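Local atomic coordinates of glutathione S-transferase (Natrialba magadii ATCC 43099, PDB entry 6GZF), a protein that probably acts as a Xi-class glutathione transferase of the glutathionyl-hydroquinone reductase type, using glutathione in the reduction of its substrates in a haloalkaliphilic archaeon. Residues A47-Q50 with G54-H57; D109-V114 with V136-E141. All blocks are in the same frame, centred on the assembly; numbering follows the deposited sequence.

Contact 1: residues A47-Q50 with G54-H57; sequences ARFQ and GRYH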
# COMPACT_ATOMS: atom_id res chain seq x y z
N ALA A 47 -18.70 21.72 -40.18
CA ALA A 47 -18.71 20.70 -39.13
C ALA A 47 -20.06 20.58 -38.44
O ALA A 47 -20.83 21.54 -38.35
CB ALA A 47 -17.62 21.00 -38.10
N ARG A 48 -20.34 19.38 -37.94
CA ARG A 48 -21.58 19.08 -37.24
C ARG A 48 -21.65 19.78 -35.89
O ARG A 48 -22.55 20.58 -35.64
CB ARG A 48 -21.72 17.57 -37.07
CG ARG A 48 -22.96 17.11 -36.31
CD ARG A 48 -23.01 15.59 -36.27
NE ARG A 48 -24.00 15.08 -35.34
CZ ARG A 48 -24.17 13.79 -35.06
NH1 ARG A 48 -25.10 13.41 -34.19
NH2 ARG A 48 -23.40 12.88 -35.65
N PHE A 49 -20.68 19.48 -35.03
CA PHE A 49 -20.60 20.12 -33.72
C PHE A 49 -19.65 21.31 -33.75
O PHE A 49 -18.44 21.15 -33.61
CB PHE A 49 -20.16 19.12 -32.65
CG PHE A 49 -21.03 17.91 -32.55
CD1 PHE A 49 -22.20 17.94 -31.81
CD2 PHE A 49 -20.68 16.73 -33.19
CE1 PHE A 49 -23.01 16.82 -31.72
CE2 PHE A 49 -21.48 15.61 -33.10
CZ PHE A 49 -22.65 15.65 -32.36
N GLN A 50 -20.20 22.50 -33.95
CA GLN A 50 -19.41 23.72 -33.94
C GLN A 50 -19.32 24.27 -32.52
O GLN A 50 -20.24 24.11 -31.72
CB GLN A 50 -20.02 24.76 -34.88
CG GLN A 50 -19.33 24.83 -36.23
CD GLN A 50 -20.25 25.30 -37.34
OE1 GLN A 50 -20.17 26.45 -37.77
NE2 GLN A 50 -21.11 24.41 -37.82
N GLY A 54 -22.60 28.63 -25.07
CA GLY A 54 -23.38 28.03 -24.00
C GLY A 54 -24.13 26.80 -24.47
O GLY A 54 -25.36 26.73 -24.39
N ARG A 55 -23.38 25.82 -24.96
CA ARG A 55 -23.97 24.66 -25.61
C ARG A 55 -23.54 23.33 -25.01
O ARG A 55 -24.37 22.48 -24.69
CB ARG A 55 -23.63 24.68 -27.10
CG ARG A 55 -24.22 23.53 -27.88
CD ARG A 55 -23.80 23.58 -29.34
NE ARG A 55 -24.29 22.42 -30.08
CZ ARG A 55 -24.07 22.21 -31.37
NH1 ARG A 55 -23.38 23.09 -32.08
NH2 ARG A 55 -24.56 21.13 -31.96
N TYR A 56 -22.23 23.15 -24.85
CA TYR A 56 -21.69 21.85 -24.45
C TYR A 56 -21.55 21.71 -22.93
O TYR A 56 -21.08 22.62 -22.25
CB TYR A 56 -20.34 21.62 -25.13
CG TYR A 56 -20.41 21.69 -26.64
CD1 TYR A 56 -20.82 20.59 -27.38
CD2 TYR A 56 -20.07 22.86 -27.31
CE1 TYR A 56 -20.89 20.66 -28.76
CE2 TYR A 56 -20.14 22.93 -28.69
CZ TYR A 56 -20.55 21.82 -29.41
OH TYR A 56 -20.62 21.89 -30.79
N HIS A 57 -21.95 20.55 -22.42
CA HIS A 57 -21.92 20.28 -20.99
C HIS A 57 -20.93 19.16 -20.67
O HIS A 57 -20.78 18.22 -21.45
CB HIS A 57 -23.32 19.93 -20.48
CG HIS A 57 -23.42 19.85 -18.99
ND1 HIS A 57 -23.33 20.96 -18.18
CD2 HIS A 57 -23.62 18.80 -18.16
CE1 HIS A 57 -23.46 20.60 -16.92
NE2 HIS A 57 -23.64 19.29 -16.88
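Y56 reaches its phenol across to Q50, and its hydroxyl donates a hydrogen bond to the backbone carbonyl of that residue. Y56 OH and Q50 O are modelled 2.4 Å apart, too short to be taken literally at this resolution. The carbonyl oxygen lies at the edge of the tyrosine ring and in its plane. Y56 OH also comes within 3.4 Å of F49 CB, so the phenol ends against the root of the phenylalanine. Beside this bond R55 runs as an extended chain, its CG anti to the backbone N (chi1 -179°), and passes over one face of the Y56 ring with CD 3.6 Å above the plane, offset toward the rim. Its guanidinium then arrives at F49: NH2 stands 4.0 Å from CD1, the two side chains cross at about a right angle, and their planes are inclined by 42°. These residues introduce strand 56-60, an inner strand of the mixed four-stranded sheet of the thioredoxin-like N-terminal domain, whereas 47-50 belongs to the long coil that precedes it. The coil therefore folds back on the start of the strand it leads into. On the same side of the ring plane as R55 NH2, R48 CG lies 3.8 Å above the F49 ring, offset toward its rim. The arginine heads have acidic partners beyond the two segments, R55 NE in a salt bridge to D139 and R48 NH1 in one to E142. Within the coil Q50 bends its amide back so that NE2 donates to A47 O over 2.9 Å.

Contact 2: residues D109-V114 with V136-E141; sequences DHVHDV and VLWDTE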
# COMPACT_ATOMS: atom_id res chain seq x y z
N ASP A 109 -27.39 16.50 -12.13
CA ASP A 109 -27.34 16.49 -13.58
C ASP A 109 -28.07 17.72 -14.13
O ASP A 109 -29.30 17.76 -14.16
CB ASP A 109 -27.97 15.21 -14.14
CG ASP A 109 -28.19 15.26 -15.64
OD1 ASP A 109 -27.34 15.84 -16.35
OD2 ASP A 109 -29.21 14.71 -16.11
N HIS A 110 -27.30 18.72 -14.55
CA HIS A 110 -27.85 19.99 -14.99
C HIS A 110 -28.73 19.87 -16.23
O HIS A 110 -29.56 20.74 -16.50
CB HIS A 110 -26.73 21.00 -15.26
CG HIS A 110 -25.98 21.41 -14.03
ND1 HIS A 110 -24.99 20.64 -13.47
CD2 HIS A 110 -26.08 22.53 -13.26
CE1 HIS A 110 -24.50 21.26 -12.40
NE2 HIS A 110 -25.15 22.40 -12.26
N VAL A 111 -28.56 18.79 -16.98
CA VAL A 111 -29.27 18.64 -18.25
C VAL A 111 -30.63 17.97 -18.09
O VAL A 111 -31.66 18.57 -18.39
CB VAL A 111 -28.43 17.84 -19.26
CG1 VAL A 111 -29.20 17.66 -20.56
CG2 VAL A 111 -27.12 18.56 -19.53
N HIS A 112 -30.65 16.73 -17.60
CA HIS A 112 -31.90 15.98 -17.51
C HIS A 112 -32.25 15.55 -16.08
O HIS A 112 -33.24 14.85 -15.87
CB HIS A 112 -31.83 14.74 -18.41
CG HIS A 112 -31.82 15.06 -19.87
ND1 HIS A 112 -32.81 15.80 -20.48
CD2 HIS A 112 -30.93 14.75 -20.84
CE1 HIS A 112 -32.53 15.93 -21.77
NE2 HIS A 112 -31.40 15.30 -22.01
N ASP A 113 -31.44 15.98 -15.12
CA ASP A 113 -31.66 15.68 -13.71
C ASP A 113 -31.81 14.18 -13.47
O ASP A 113 -32.78 13.72 -12.87
CB ASP A 113 -32.90 16.42 -13.19
CG ASP A 113 -33.03 16.38 -11.68
OD1 ASP A 113 -31.99 16.21 -11.00
OD2 ASP A 113 -34.16 16.51 -11.17
N VAL A 114 -30.84 13.41 -13.97
CA VAL A 114 -30.88 11.96 -13.84
C VAL A 114 -30.27 11.50 -12.53
O VAL A 114 -29.42 12.18 -11.95
CB VAL A 114 -30.15 11.28 -15.02
CG1 VAL A 114 -30.83 11.62 -16.33
CG2 VAL A 114 -28.69 11.68 -15.04
N VAL A 136 -17.61 12.82 -19.88
CA VAL A 136 -18.57 12.79 -20.98
C VAL A 136 -18.89 14.20 -21.44
O VAL A 136 -19.44 15.00 -20.67
CB VAL A 136 -19.88 12.08 -20.58
CG1 VAL A 136 -20.95 12.29 -21.64
CG2 VAL A 136 -19.64 10.59 -20.34
N LEU A 137 -18.54 14.52 -22.68
CA LEU A 137 -18.90 15.82 -23.25
C LEU A 137 -20.28 15.73 -23.88
O LEU A 137 -20.50 14.93 -24.79
CB LEU A 137 -17.86 16.27 -24.28
CG LEU A 137 -18.10 17.65 -24.88
CD1 LEU A 137 -18.01 18.73 -23.80
CD2 LEU A 137 -17.13 17.94 -26.01
N TRP A 138 -21.20 16.55 -23.39
CA TRP A 138 -22.60 16.46 -23.81
C TRP A 138 -23.04 17.69 -24.60
O TRP A 138 -22.77 18.82 -24.21
CB TRP A 138 -23.50 16.27 -22.59
CG TRP A 138 -24.93 15.98 -22.93
CD1 TRP A 138 -25.90 16.89 -23.23
CD2 TRP A 138 -25.55 14.69 -22.98
NE1 TRP A 138 -27.08 16.25 -23.48
CE2 TRP A 138 -26.90 14.90 -23.34
CE3 TRP A 138 -25.10 13.39 -22.77
CZ2 TRP A 138 -27.80 13.84 -23.48
CZ3 TRP A 138 -25.99 12.34 -22.92
CH2 TRP A 138 -27.33 12.58 -23.27
N ASP A 139 -23.73 17.44 -25.71
CA ASP A 139 -24.31 18.52 -26.51
C ASP A 139 -25.78 18.72 -26.14
O ASP A 139 -26.57 17.78 -26.18
CB ASP A 139 -24.18 18.22 -28.00
CG ASP A 139 -24.80 19.30 -28.87
OD1 ASP A 139 -24.71 20.48 -28.49
OD2 ASP A 139 -25.37 18.96 -29.93
N THR A 140 -26.14 19.95 -25.78
CA THR A 140 -27.50 20.25 -25.35
C THR A 140 -28.43 20.51 -26.53
O THR A 140 -29.65 20.54 -26.36
CB THR A 140 -27.53 21.46 -24.41
OG1 THR A 140 -26.79 22.54 -24.99
CG2 THR A 140 -26.92 21.11 -23.06
N GLU A 141 -27.86 20.70 -27.71
CA GLU A 141 -28.67 20.97 -28.90
C GLU A 141 -29.17 19.68 -29.55
O GLU A 141 -30.36 19.53 -29.79
CB GLU A 141 -27.87 21.80 -29.91
CG GLU A 141 -28.71 22.33 -31.06
CD GLU A 141 -29.07 23.80 -30.89
OE1 GLU A 141 -28.17 24.60 -30.57
OE2 GLU A 141 -30.26 24.14 -31.06
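V111 and T140 mark the closest approach of the two backbones, with CA atoms 7.5 Å apart, so a loop and a strand face each other here through side chains without a main-chain bond between them. The strand, 136-139, belongs to the mixed sheet of the thioredoxin-like domain and runs antiparallel to 56-60 and 144-147; the loop 109-114 leads toward helix 117-124. W138 projects its indole to the loop, its CG anti to the backbone N (chi1 -172°). The valine meets the pyrrole side of that indole at an oblique angle: V111 CG1 lies 3.9 Å from W138 NE1, and V111 CG2 is 4.2 Å from W138 CD1. Just past the strand end, the same CG2 touches the methyl of T140 lightly. H112 takes the benzo side of the indole, crossing it at about a right angle. The edge of the imidazole is turned to W138, with NE2 4.2 Å from CZ2, while V111 CG1 sits above one imidazole face, toward its rim, so the valine is bordered by both rings. Beyond the segments, H112 NE2 has a hydrogen bond to D143 OD1, a polar partner in the turn following the strand. W138 lies about 10 Å, between side chains, from V132, predicted to help bind glutathione, which puts this contact in the neighbourhood of the predicted glutathione site. The D109 carboxylate holds the loop's backbone: OD1 accepts from V111 N in an Asx turn and also bonds to Y59 OH. OD2 takes two backbone donors: H112 N meets it from above the carboxylate plane, and V114 N, 3.0 Å from D109 OD2, is met by the anti lone pair of that oxygen.

Overall arrangement
The two contacts follow one another along the chain, contact 1 closing before contact 2 opens, and their centres lie about 12 Å apart, on the same side of the chain's centre. They meet in one sheet: strand 56-60, entered through contact 1, is the antiparallel neighbour of strand 136-139, which carries contact 2. R55 joins them by backbone pairing with T140, a probable hydrogen bond between R55 O and T140 OG1, and a salt bridge to D139; Y59, further along the first strand, receives side chains from the loop of contact 2. The coil before the first strand and the loop leading to helix 117-124 thus both fit the same strand pair in the thioredoxin-like domain that probably binds glutathione.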